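Local coordinates for tryptophan decarboxylase 1 (PDB 6KHO), which catalyses the pyridoxal-phosphate-dependent decarboxylation of L-tryptophan to tryptamine and of 5-hydroxy-L-tryptophan to serotonin, steps of plant serotonin biosynthesis, at residues R164-G169 / V343-R348; N151-F156 / D316-V321; N276-V281 / R312-G317. All coordinates share one frame; numbering follows the deposited sequence.

In the fold
From the N terminus, the chain leaves helix 133-149 through 151-156 and soon enters strand 168-172 by way of 164-169. Residues 276-281 then lead into helix 281-289, and 312-317 returns to meet them, closing the short loop of interaction 3. The same connection runs on as 316-321 and meets 151-156, so interactions 2 and 3 share Asp-316 and Gly-317. Last, 343-348 pairs with 164-169 in interaction 1. Interactions 1 and 2 cross along the chain and touch where Arg-344 reaches Val-321 and Phe-156; interaction 3 is nested inside the loop closed by interaction 1. Together they tie connections around the seven-stranded mixed sheet of the cofactor-binding domain.

Interaction 1. Residues R164-G169 / V343-R348; sequences RGTGGG and VRDTHR
The antiparallel pairing of strand 168-172, outermost within this chain in the mixed sheet, with strand 339-343 begins here, just where the latter turns into helix 346-353. Gly-168 and Val-343 form a hydrogen-bonded pair: Val-343 N donates to Gly-168 O over 2.9 Å, and Gly-168 N returns to Val-343 O over 3.1 Å. Beyond the pair the contact continues without ladder geometry. Thr-346 N, just after the N-cap residue Asp-345, reaches back to Thr-166 O (2.9 Å, 166° at the hydrogen), while the hydroxyl of Thr-166 donates to Arg-344 O at 2.8 Å, arriving in the carbonyl plane. A chi1 of 67° sets that OG1 between its own backbone N and carbonyl carbon, facing the turn. The methyl of Thr-346 lies over the glycine backbone, with CG2 3.4 Å from Gly-168 N; a side chain on Gly-168 would collide with it. As the cap, Asp-345 OD1 takes a weak bond from His-347 N and also lies 3.7 Å from Thr-166 CB. The guanidinium of Arg-344 leads off to Val-321 O. Four hydrogen bonds thus join the segments, three between backbone groups and one from a side chain, so their alignment probably rests mainly on backbone bonds, and Thr-166 uses both its carbonyl and its hydroxyl to hold the strand-to-helix turn.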
ATOM      1  N   ARG A 164      -4.550   4.341 -30.728  1.00 61.48           N
ATOM      2  CA  ARG A 164      -4.287   2.913 -30.813  1.00 59.81           C
ATOM      3  C   ARG A 164      -3.266   2.414 -29.790  1.00 60.68           C
ATOM      4  O   ARG A 164      -2.917   1.227 -29.810  1.00 60.87           O
ATOM      5  CB  ARG A 164      -3.814   2.571 -32.227  1.00 53.42           C
ATOM      6  CG  ARG A 164      -3.950   1.115 -32.587  1.00 52.29           C
ATOM      7  CD  ARG A 164      -3.320   0.838 -33.921  1.00 50.52           C
ATOM      8  NE  ARG A 164      -4.357   0.632 -34.923  1.00 46.51           N
ATOM      9  CZ  ARG A 164      -5.032  -0.505 -35.077  1.00 43.79           C
ATOM     10  NH1 ARG A 164      -4.772  -1.554 -34.295  1.00 40.91           N
ATOM     11  NH2 ARG A 164      -5.973  -0.591 -36.012  1.00 37.71           N
ATOM     12  N   GLY A 165      -2.783   3.273 -28.897  1.00 59.61           N
ATOM     13  CA  GLY A 165      -1.758   2.849 -27.960  1.00 54.84           C
ATOM     14  C   GLY A 165      -2.249   1.791 -26.988  1.00 48.53           C
ATOM     15  O   GLY A 165      -3.439   1.685 -26.684  1.00 48.91           O
ATOM     16  N   THR A 166      -1.305   0.981 -26.504  1.00 43.05           N
ATOM     17  CA  THR A 166      -1.572  -0.020 -25.479  1.00 39.33           C
ATOM     18  C   THR A 166      -0.803   0.240 -24.186  1.00 35.36           C
ATOM     19  O   THR A 166      -0.912  -0.561 -23.254  1.00 36.26           O
ATOM     20  CB  THR A 166      -1.226  -1.431 -25.990  1.00 39.68           C
ATOM     21  OG1 THR A 166       0.193  -1.535 -26.173  1.00 36.94           O
ATOM     22  CG2 THR A 166      -1.929  -1.737 -27.329  1.00 41.33           C
ATOM     23  N   GLY A 167      -0.010   1.317 -24.109  1.00 32.94           N
ATOM     24  CA  GLY A 167       0.742   1.605 -22.912  1.00 31.47           C
ATOM     25  C   GLY A 167      -0.109   2.278 -21.847  1.00 34.44           C
ATOM     26  O   GLY A 167      -1.220   2.756 -22.088  1.00 33.67           O
ATOM     27  N   GLY A 168       0.425   2.302 -20.634  1.00 31.26           N
ATOM     28  CA  GLY A 168      -0.250   2.984 -19.549  1.00 31.39           C
ATOM     29  C   GLY A 168       0.509   2.765 -18.257  1.00 30.49           C
ATOM     30  O   GLY A 168       1.577   2.147 -18.240  1.00 30.19           O
ATOM     31  N   GLY A 169      -0.059   3.291 -17.174  1.00 29.38           N
ATOM     32  CA  GLY A 169       0.648   3.299 -15.910  1.00 29.72           C
ATOM     33  C   GLY A 169      -0.287   3.109 -14.740  1.00 30.45           C
ATOM     34  O   GLY A 169      -1.511   3.095 -14.886  1.00 25.72           O
ATOM     35  N   VAL A 343       4.030   0.620 -18.299  1.00 28.07           N
ATOM     36  CA  VAL A 343       4.168  -0.592 -19.102  1.00 25.96           C
ATOM     37  C   VAL A 343       3.814  -0.272 -20.547  1.00 29.44           C
ATOM     38  O   VAL A 343       2.980   0.595 -20.822  1.00 27.44           O
ATOM     39  CB  VAL A 343       3.293  -1.754 -18.567  1.00 29.19           C
ATOM     40  CG1 VAL A 343       3.644  -2.071 -17.100  1.00 28.35           C
ATOM     41  CG2 VAL A 343       1.820  -1.433 -18.690  1.00 30.24           C
ATOM     42  N   ARG A 344       4.443  -0.993 -21.485  1.00 27.44           N
ATOM     43  CA  ARG A 344       4.120  -0.766 -22.885  1.00 29.10           C
ATOM     44  C   ARG A 344       2.839  -1.468 -23.318  1.00 36.33           C
ATOM     45  O   ARG A 344       2.235  -1.056 -24.316  1.00 34.81           O
ATOM     46  CB  ARG A 344       5.291  -1.187 -23.771  1.00 32.85           C
ATOM     47  CG  ARG A 344       6.290  -0.038 -23.940  1.00 34.85           C
ATOM     48  CD  ARG A 344       7.543  -0.477 -24.655  1.00 38.38           C
ATOM     49  NE  ARG A 344       7.233  -1.119 -25.921  1.00 44.40           N
ATOM     50  CZ  ARG A 344       7.983  -2.062 -26.478  1.00 46.67           C
ATOM     51  NH1 ARG A 344       9.082  -2.485 -25.866  1.00 44.03           N
ATOM     52  NH2 ARG A 344       7.627  -2.587 -27.640  1.00 51.71           N
ATOM     53  N   ASP A 345       2.379  -2.477 -22.572  1.00 33.39           N
ATOM     54  CA  ASP A 345       1.142  -3.185 -22.921  1.00 33.60           C
ATOM     55  C   ASP A 345       0.364  -3.503 -21.648  1.00 32.85           C
ATOM     56  O   ASP A 345       0.606  -4.529 -21.008  1.00 35.11           O
ATOM     57  CB  ASP A 345       1.446  -4.458 -23.709  1.00 35.57           C
ATOM     58  CG  ASP A 345       0.199  -5.059 -24.330  1.00 41.27           C
ATOM     59  OD1 ASP A 345      -0.910  -4.589 -23.994  1.00 41.91           O
ATOM     60  OD2 ASP A 345       0.319  -5.990 -25.153  1.00 46.52           O
ATOM     61  N   THR A 346      -0.607  -2.649 -21.304  1.00 33.17           N
ATOM     62  CA  THR A 346      -1.360  -2.888 -20.077  1.00 33.27           C
ATOM     63  C   THR A 346      -2.106  -4.215 -20.124  1.00 33.46           C
ATOM     64  O   THR A 346      -2.286  -4.860 -19.084  1.00 31.31           O
ATOM     65  CB  THR A 346      -2.314  -1.731 -19.813  1.00 34.71           C
ATOM     66  OG1 THR A 346      -3.363  -1.750 -20.786  1.00 35.16           O
ATOM     67  CG2 THR A 346      -1.560  -0.425 -19.913  1.00 33.53           C
ATOM     68  N   HIS A 347      -2.502  -4.663 -21.318  1.00 32.45           N
ATOM     69  CA  HIS A 347      -3.205  -5.938 -21.449  1.00 35.65           C
ATOM     70  C   HIS A 347      -2.397  -7.101 -20.863  1.00 33.47           C
ATOM     71  O   HIS A 347      -2.979  -8.061 -20.342  1.00 30.21           O
ATOM     72  CB  HIS A 347      -3.532  -6.174 -22.928  1.00 37.79           C
ATOM     73  CG  HIS A 347      -4.394  -7.372 -23.189  1.00 43.69           C
ATOM     74  ND1 HIS A 347      -5.614  -7.567 -22.574  1.00 47.53           N
ATOM     75  CD2 HIS A 347      -4.219  -8.430 -24.022  1.00 44.71           C
ATOM     76  CE1 HIS A 347      -6.150  -8.695 -23.010  1.00 41.31           C
ATOM     77  NE2 HIS A 347      -5.326  -9.234 -23.893  1.00 43.70           N
ATOM     78  N   ARG A 348      -1.062  -7.028 -20.924  1.00 32.91           N
ATOM     79  CA  ARG A 348      -0.230  -8.072 -20.326  1.00 35.61           C
ATOM     80  C   ARG A 348      -0.402  -8.122 -18.810  1.00 34.30           C
ATOM     81  O   ARG A 348      -0.324  -9.201 -18.211  1.00 32.24           O
ATOM     82  CB  ARG A 348       1.251  -7.847 -20.676  1.00 33.97           C
ATOM     83  CG  ARG A 348       1.628  -7.908 -22.170  1.00 40.88           C
ATOM     84  CD  ARG A 348       2.085  -9.310 -22.615  1.00 46.64           C
ATOM     85  NE  ARG A 348       2.636  -9.315 -23.974  1.00 55.91           N
ATOM     86  CZ  ARG A 348       2.671 -10.387 -24.773  1.00 58.13           C
ATOM     87  NH1 ARG A 348       3.194 -10.303 -25.996  1.00 55.89           N
ATOM     88  NH2 ARG A 348       2.179 -11.548 -24.353  1.00 51.75           N
TER

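Interaction 2. Residues N151-F156 / D316-V321; sequences NLPTSF and DGVERV
Pro-153 and Phe-156 present their rings to the short 3-10 turn 318-320, each meeting it in a different way. The proline lies across Glu-319 at about a right angle, its CG 3.6 Å from Glu-319 CB, and its CD touches the CG1 methyl of Val-318 at 3.7 Å. Val-318 divides its branches between the two rings: with chi1 at 68°, CG1 turns to the proline while CG2, anti to the backbone N, goes to the phenylalanine, 4.0 Å from Phe-156 CE2. The phenyl group comes in edge first. Its CE2 is 3.3 Å from Val-318 O, which lies in the ring plane, a placing consistent with a weak attraction between the partly positive ring hydrogens and this oxygen, which also accepts the turn's bond from Val-321 N. The neighbouring CZ, at the ring's tip, meets the CG2 methyl of Val-321 at 3.9 Å. Arg-344 CG lies over one face of the ring, above CE1. With the ring of Phe-156 cut back to an alanine, Val-318, Val-321 and Arg-344 would probably be left with a gap between them, and the Val-318 carbonyl without its aromatic edge. Beside this packing one water joins the segments, donating to Glu-319 O at 2.8 Å and lying close to Ser-155 OG. Glu-319 itself bends back, OE1 weakly accepting from Gly-317 N and OE2 pairing with Arg-320, which also bridges Asp-286. Two loops, each with a 3-10 turn, thus meet through apolar groups beside the sheet: 154-156 follows helix 133-149, and 318-320 precedes strand 323-326, making a loop-to-loop contact in the pyridoxal-phosphate-dependent decarboxylase domain.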
ATOM      1  N   ASN A 151      10.285  12.364 -20.417  1.00 34.83           N
ATOM      2  CA  ASN A 151      10.441  12.095 -21.837  1.00 36.30           C
ATOM      3  C   ASN A 151      10.366  10.604 -22.135  1.00 36.12           C
ATOM      4  O   ASN A 151      11.120  10.079 -22.958  1.00 32.93           O
ATOM      5  CB  ASN A 151      11.743  12.684 -22.361  1.00 37.50           C
ATOM      6  CG  ASN A 151      11.503  13.890 -23.183  1.00 47.03           C
ATOM      7  OD1 ASN A 151      11.125  13.783 -24.349  1.00 56.30           O
ATOM      8  ND2 ASN A 151      11.658  15.059 -22.577  1.00 48.41           N
ATOM      9  N   LEU A 152       9.455   9.905 -21.460  1.00 32.61           N
ATOM     10  CA  LEU A 152       9.225   8.518 -21.824  1.00 34.70           C
ATOM     11  C   LEU A 152       8.701   8.439 -23.258  1.00 39.32           C
ATOM     12  O   LEU A 152       7.983   9.333 -23.710  1.00 35.05           O
ATOM     13  CB  LEU A 152       8.232   7.856 -20.874  1.00 33.96           C
ATOM     14  CG  LEU A 152       8.687   7.655 -19.427  1.00 32.77           C
ATOM     15  CD1 LEU A 152       7.664   6.806 -18.691  1.00 30.13           C
ATOM     16  CD2 LEU A 152      10.059   6.987 -19.361  1.00 36.01           C
ATOM     17  N   PRO A 153       9.076   7.399 -24.003  1.00 37.68           N
ATOM     18  CA  PRO A 153       8.426   7.143 -25.294  1.00 42.13           C
ATOM     19  C   PRO A 153       6.910   7.094 -25.141  1.00 43.29           C
ATOM     20  O   PRO A 153       6.382   6.689 -24.098  1.00 37.95           O
ATOM     21  CB  PRO A 153       8.987   5.778 -25.711  1.00 36.13           C
ATOM     22  CG  PRO A 153      10.291   5.675 -24.996  1.00 42.12           C
ATOM     23  CD  PRO A 153      10.152   6.440 -23.709  1.00 36.46           C
ATOM     24  N   THR A 154       6.208   7.507 -26.202  1.00 41.26           N
ATOM     25  CA  THR A 154       4.749   7.554 -26.150  1.00 41.82           C
ATOM     26  C   THR A 154       4.144   6.167 -26.006  1.00 38.91           C
ATOM     27  O   THR A 154       2.995   6.045 -25.563  1.00 40.96           O
ATOM     28  CB  THR A 154       4.173   8.237 -27.399  1.00 44.29           C
ATOM     29  OG1 THR A 154       4.772   7.680 -28.569  1.00 48.65           O
ATOM     30  CG2 THR A 154       4.446   9.724 -27.373  1.00 47.97           C
ATOM     31  N   SER A 155       4.893   5.120 -26.350  1.00 38.42           N
ATOM     32  CA  SER A 155       4.409   3.764 -26.134  1.00 37.00           C
ATOM     33  C   SER A 155       4.114   3.470 -24.661  1.00 35.19           C
ATOM     34  O   SER A 155       3.422   2.488 -24.370  1.00 35.68           O
ATOM     35  CB  SER A 155       5.420   2.754 -26.686  1.00 37.69           C
ATOM     36  OG  SER A 155       6.712   2.963 -26.135  1.00 37.41           O
ATOM     37  N   PHE A 156       4.599   4.291 -23.726  1.00 34.65           N
ATOM     38  CA  PHE A 156       4.342   4.046 -22.306  1.00 34.85           C
ATOM     39  C   PHE A 156       3.129   4.792 -21.757  1.00 37.18           C
ATOM     40  O   PHE A 156       2.806   4.619 -20.578  1.00 34.84           O
ATOM     41  CB  PHE A 156       5.576   4.398 -21.463  1.00 30.54           C
ATOM     42  CG  PHE A 156       6.665   3.354 -21.515  1.00 33.32           C
ATOM     43  CD1 PHE A 156       6.563   2.197 -20.752  1.00 30.55           C
ATOM     44  CD2 PHE A 156       7.778   3.523 -22.335  1.00 36.38           C
ATOM     45  CE1 PHE A 156       7.551   1.211 -20.795  1.00 28.63           C
ATOM     46  CE2 PHE A 156       8.780   2.551 -22.389  1.00 33.58           C
ATOM     47  CZ  PHE A 156       8.663   1.387 -21.619  1.00 31.96           C
ATOM     48  N   ASP A 316      18.327   5.804 -22.027  1.00 40.35           N
ATOM     49  CA  ASP A 316      18.349   5.423 -23.436  1.00 40.79           C
ATOM     50  C   ASP A 316      18.174   3.913 -23.573  1.00 38.72           C
ATOM     51  O   ASP A 316      18.791   3.129 -22.845  1.00 39.55           O
ATOM     52  CB  ASP A 316      19.646   5.893 -24.091  1.00 43.02           C
ATOM     53  CG  ASP A 316      19.688   7.410 -24.260  1.00 47.61           C
ATOM     54  OD1 ASP A 316      18.705   8.082 -23.866  1.00 47.07           O
ATOM     55  OD2 ASP A 316      20.696   7.931 -24.778  1.00 48.89           O
ATOM     56  N   GLY A 317      17.290   3.509 -24.475  1.00 37.31           N
ATOM     57  CA  GLY A 317      16.922   2.120 -24.621  1.00 35.77           C
ATOM     58  C   GLY A 317      15.621   1.746 -23.946  1.00 36.83           C
ATOM     59  O   GLY A 317      15.116   0.638 -24.185  1.00 33.85           O
ATOM     60  N   VAL A 318      15.067   2.634 -23.104  1.00 34.79           N
ATOM     61  CA  VAL A 318      13.820   2.329 -22.408  1.00 33.21           C
ATOM     62  C   VAL A 318      12.702   2.063 -23.406  1.00 33.18           C
ATOM     63  O   VAL A 318      11.770   1.303 -23.116  1.00 33.89           O
ATOM     64  CB  VAL A 318      13.454   3.469 -21.428  1.00 34.81           C
ATOM     65  CG1 VAL A 318      13.088   4.737 -22.186  1.00 36.05           C
ATOM     66  CG2 VAL A 318      12.312   3.045 -20.529  1.00 33.99           C
ATOM     67  N   GLU A 319      12.792   2.638 -24.609  1.00 34.32           N
ATOM     68  CA  GLU A 319      11.801   2.352 -25.638  1.00 34.79           C
ATOM     69  C   GLU A 319      11.769   0.881 -26.040  1.00 37.47           C
ATOM     70  O   GLU A 319      10.840   0.472 -26.743  1.00 36.51           O
ATOM     71  CB  GLU A 319      12.059   3.227 -26.875  1.00 38.27           C
ATOM     72  CG  GLU A 319      13.321   2.870 -27.654  1.00 42.49           C
ATOM     73  CD  GLU A 319      14.568   3.561 -27.109  1.00 46.16           C
ATOM     74  OE1 GLU A 319      14.518   4.142 -25.995  1.00 42.77           O
ATOM     75  OE2 GLU A 319      15.611   3.512 -27.799  1.00 53.56           O
ATOM     76  N   ARG A 320      12.742   0.077 -25.613  1.00 32.53           N
ATOM     77  CA  ARG A 320      12.772  -1.341 -25.939  1.00 34.36           C
ATOM     78  C   ARG A 320      12.487  -2.253 -24.749  1.00 37.65           C
ATOM     79  O   ARG A 320      12.548  -3.474 -24.914  1.00 32.36           O
ATOM     80  CB  ARG A 320      14.129  -1.707 -26.554  1.00 40.06           C
ATOM     81  CG  ARG A 320      14.464  -0.896 -27.800  1.00 38.80           C
ATOM     82  CD  ARG A 320      15.456  -1.625 -28.719  1.00 41.14           C
ATOM     83  NE  ARG A 320      16.807  -1.662 -28.164  1.00 39.86           N
ATOM     84  CZ  ARG A 320      17.599  -0.600 -28.029  1.00 41.52           C
ATOM     85  NH1 ARG A 320      17.189   0.606 -28.405  1.00 41.76           N
ATOM     86  NH2 ARG A 320      18.818  -0.749 -27.526  1.00 43.05           N
ATOM     87  N   VAL A 321      12.170  -1.717 -23.572  1.00 31.57           N
ATOM     88  CA  VAL A 321      11.883  -2.549 -22.412  1.00 29.94           C
ATOM     89  C   VAL A 321      10.374  -2.689 -22.260  1.00 31.13           C
ATOM     90  O   VAL A 321       9.594  -2.018 -22.927  1.00 30.31           O
ATOM     91  CB  VAL A 321      12.530  -2.000 -21.117  1.00 32.59           C
ATOM     92  CG1 VAL A 321      14.017  -1.807 -21.306  1.00 28.71           C
ATOM     93  CG2 VAL A 321      11.857  -0.711 -20.686  1.00 26.66           C
TER
HETATM   94  O   HOH W   1       8.610   1.984 -27.498  1.00 39.98           O

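Interaction 3. Residues N276-V281 / R312-G317; sequences NAVDPV and RHHLDG
Val-278 and Val-281 share one rotamer, chi1 171°, with CG1 anti to the backbone N, and from it both turn methyls onto the turn 313-315 and the residues after it. In His-314 a chi1 of -68° places the imidazole beside its own backbone N, where it meets Val-278 at about a right angle. Both valine methyls address one ring atom: CG1 of Val-278 is 3.7 Å and its CG2 3.9 Å from His-314 ND1. His-313 CE1 sits over the outer part of one face of the His-314 ring, 3.3 Å from its plane, and the ring of Phe-433 meets this imidazole as well. Val-281 is more deeply buried and packs chiefly on backbone. Its CB stands 3.6 Å from Asp-316 O, while CG2 turns to the His-314 carbonyl and CG1 to the Gly-317 backbone. Gly-317 suits this spot twice over, because its backbone angles call for glycine and a CB would press on the Val-281 backbone. The carboxylate of Asp-316 leads away from the valines and makes a long, weak ion pair with Arg-312 NH1; Arg-312 NH2 bonds Asn-151 O. Apolar valine branches set against a turn thus join the connection before helix 281-289, whose N-cap is Pro-280, to the one before strand 323-326, near, but not lining, the cofactor site of this group II decarboxylase, with the Val-278 side chain about 10 Å from bound pyridoxal phosphate.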
ATOM      1  N   ASN A 276      24.841   3.566  -6.553  1.00 36.40           N
ATOM      2  CA  ASN A 276      24.291   4.269  -7.717  1.00 33.54           C
ATOM      3  C   ASN A 276      24.957   3.825  -9.017  1.00 32.95           C
ATOM      4  O   ASN A 276      25.255   4.638  -9.891  1.00 33.34           O
ATOM      5  CB  ASN A 276      24.393   5.783  -7.556  1.00 33.32           C
ATOM      6  CG  ASN A 276      23.193   6.372  -6.843  1.00 33.99           C
ATOM      7  OD1 ASN A 276      22.253   5.651  -6.484  1.00 35.60           O
ATOM      8  ND2 ASN A 276      23.209   7.683  -6.642  1.00 30.06           N
ATOM      9  N   ALA A 277      25.191   2.523  -9.145  1.00 33.65           N
ATOM     10  CA  ALA A 277      25.567   1.984 -10.442  1.00 37.16           C
ATOM     11  C   ALA A 277      24.380   2.091 -11.401  1.00 39.40           C
ATOM     12  O   ALA A 277      23.220   2.180 -10.984  1.00 33.92           O
ATOM     13  CB  ALA A 277      26.029   0.532 -10.306  1.00 37.16           C
ATOM     14  N   VAL A 278      24.677   2.085 -12.702  1.00 36.22           N
ATOM     15  CA  VAL A 278      23.652   2.230 -13.735  1.00 37.24           C
ATOM     16  C   VAL A 278      23.829   1.123 -14.762  1.00 39.44           C
ATOM     17  O   VAL A 278      24.864   1.062 -15.432  1.00 36.10           O
ATOM     18  CB  VAL A 278      23.710   3.600 -14.425  1.00 36.53           C
ATOM     19  CG1 VAL A 278      22.777   3.606 -15.626  1.00 43.08           C
ATOM     20  CG2 VAL A 278      23.334   4.724 -13.437  1.00 38.36           C
ATOM     21  N   ASP A 279      22.824   0.259 -14.888  1.00 38.12           N
ATOM     22  CA  ASP A 279      22.853  -0.799 -15.892  1.00 38.70           C
ATOM     23  C   ASP A 279      22.595  -0.208 -17.280  1.00 39.71           C
ATOM     24  O   ASP A 279      21.801   0.728 -17.418  1.00 41.11           O
ATOM     25  CB  ASP A 279      21.802  -1.875 -15.566  1.00 38.42           C
ATOM     26  CG  ASP A 279      22.098  -2.639 -14.262  1.00 39.42           C
ATOM     27  OD1 ASP A 279      23.239  -2.552 -13.750  1.00 39.51           O
ATOM     28  OD2 ASP A 279      21.192  -3.345 -13.751  1.00 38.29           O
ATOM     29  N   PRO A 280      23.256  -0.729 -18.338  1.00 40.75           N
ATOM     30  CA  PRO A 280      23.027  -0.189 -19.688  1.00 37.83           C
ATOM     31  C   PRO A 280      21.723  -0.706 -20.276  1.00 42.04           C
ATOM     32  O   PRO A 280      21.655  -1.853 -20.741  1.00 37.20           O
ATOM     33  CB  PRO A 280      24.245  -0.691 -20.474  1.00 38.29           C
ATOM     34  CG  PRO A 280      24.588  -1.994 -19.804  1.00 38.60           C
ATOM     35  CD  PRO A 280      24.203  -1.864 -18.348  1.00 40.15           C
ATOM     36  N   VAL A 281      20.687   0.141 -20.268  1.00 36.51           N
ATOM     37  CA  VAL A 281      19.318  -0.334 -20.464  1.00 37.73           C
ATOM     38  C   VAL A 281      19.136  -0.921 -21.860  1.00 36.31           C
ATOM     39  O   VAL A 281      18.587  -2.018 -22.019  1.00 35.58           O
ATOM     40  CB  VAL A 281      18.312   0.805 -20.201  1.00 35.99           C
ATOM     41  CG1 VAL A 281      16.918   0.378 -20.607  1.00 32.45           C
ATOM     42  CG2 VAL A 281      18.347   1.233 -18.725  1.00 33.93           C
ATOM     43  N   ARG A 312      18.929  12.307 -18.734  1.00 36.92           N
ATOM     44  CA  ARG A 312      17.999  11.457 -19.465  1.00 36.95           C
ATOM     45  C   ARG A 312      18.713  10.383 -20.288  1.00 39.42           C
ATOM     46  O   ARG A 312      18.081   9.393 -20.677  1.00 38.38           O
ATOM     47  CB  ARG A 312      17.102  12.351 -20.335  1.00 39.51           C
ATOM     48  CG  ARG A 312      16.010  11.653 -21.141  1.00 37.16           C
ATOM     49  CD  ARG A 312      15.243  10.592 -20.353  1.00 35.03           C
ATOM     50  NE  ARG A 312      14.266   9.944 -21.226  1.00 33.55           N
ATOM     51  CZ  ARG A 312      14.573   9.047 -22.162  1.00 37.73           C
ATOM     52  NH1 ARG A 312      15.837   8.665 -22.342  1.00 36.98           N
ATOM     53  NH2 ARG A 312      13.616   8.531 -22.924  1.00 36.73           N
ATOM     54  N   HIS A 313      20.026  10.521 -20.519  1.00 37.66           N
ATOM     55  CA  HIS A 313      20.746   9.490 -21.265  1.00 39.20           C
ATOM     56  C   HIS A 313      20.822   8.166 -20.514  1.00 40.71           C
ATOM     57  O   HIS A 313      20.992   7.118 -21.150  1.00 39.33           O
ATOM     58  CB  HIS A 313      22.161   9.958 -21.618  1.00 39.99           C
ATOM     59  CG  HIS A 313      23.046  10.158 -20.428  1.00 40.48           C
ATOM     60  ND1 HIS A 313      23.860   9.163 -19.930  1.00 40.85           N
ATOM     61  CD2 HIS A 313      23.243  11.240 -19.635  1.00 39.29           C
ATOM     62  CE1 HIS A 313      24.519   9.621 -18.881  1.00 38.21           C
ATOM     63  NE2 HIS A 313      24.162  10.877 -18.680  1.00 40.61           N
ATOM     64  N   HIS A 314      20.695   8.183 -19.181  1.00 36.55           N
ATOM     65  CA  HIS A 314      20.686   6.936 -18.424  1.00 37.26           C
ATOM     66  C   HIS A 314      19.488   6.062 -18.758  1.00 36.50           C
ATOM     67  O   HIS A 314      19.478   4.883 -18.383  1.00 33.76           O
ATOM     68  CB  HIS A 314      20.700   7.219 -16.917  1.00 35.79           C
ATOM     69  CG  HIS A 314      21.977   7.830 -16.433  1.00 39.02           C
ATOM     70  ND1 HIS A 314      23.187   7.170 -16.491  1.00 37.71           N
ATOM     71  CD2 HIS A 314      22.236   9.043 -15.890  1.00 39.76           C
ATOM     72  CE1 HIS A 314      24.133   7.947 -15.996  1.00 40.47           C
ATOM     73  NE2 HIS A 314      23.583   9.091 -15.623  1.00 40.59           N
ATOM     74  N   LEU A 315      18.475   6.607 -19.425  1.00 34.61           N
ATOM     75  CA  LEU A 315      17.296   5.836 -19.797  1.00 36.16           C
ATOM     76  C   LEU A 315      17.266   5.496 -21.281  1.00 38.92           C
ATOM     77  O   LEU A 315      16.266   4.953 -21.760  1.00 39.80           O
ATOM     78  CB  LEU A 315      16.023   6.592 -19.406  1.00 35.32           C
ATOM     79  CG  LEU A 315      15.709   6.633 -17.910  1.00 35.53           C
ATOM     80  CD1 LEU A 315      14.343   7.295 -17.678  1.00 31.71           C
ATOM     81  CD2 LEU A 315      15.746   5.223 -17.334  1.00 34.38           C
ATOM     82  N   ASP A 316      18.327   5.804 -22.027  1.00 40.35           N
ATOM     83  CA  ASP A 316      18.349   5.423 -23.436  1.00 40.79           C
ATOM     84  C   ASP A 316      18.174   3.913 -23.573  1.00 38.72           C
ATOM     85  O   ASP A 316      18.791   3.129 -22.845  1.00 39.55           O
ATOM     86  CB  ASP A 316      19.646   5.893 -24.091  1.00 43.02           C
ATOM     87  CG  ASP A 316      19.688   7.410 -24.260  1.00 47.61           C
ATOM     88  OD1 ASP A 316      18.705   8.082 -23.866  1.00 47.07           O
ATOM     89  OD2 ASP A 316      20.696   7.931 -24.778  1.00 48.89           O
ATOM     90  N   GLY A 317      17.290   3.509 -24.475  1.00 37.31           N
ATOM     91  CA  GLY A 317      16.922   2.120 -24.621  1.00 35.77           C
ATOM     92  C   GLY A 317      15.621   1.746 -23.946  1.00 36.83           C
ATOM     93  O   GLY A 317      15.116   0.638 -24.185  1.00 33.85           O
TER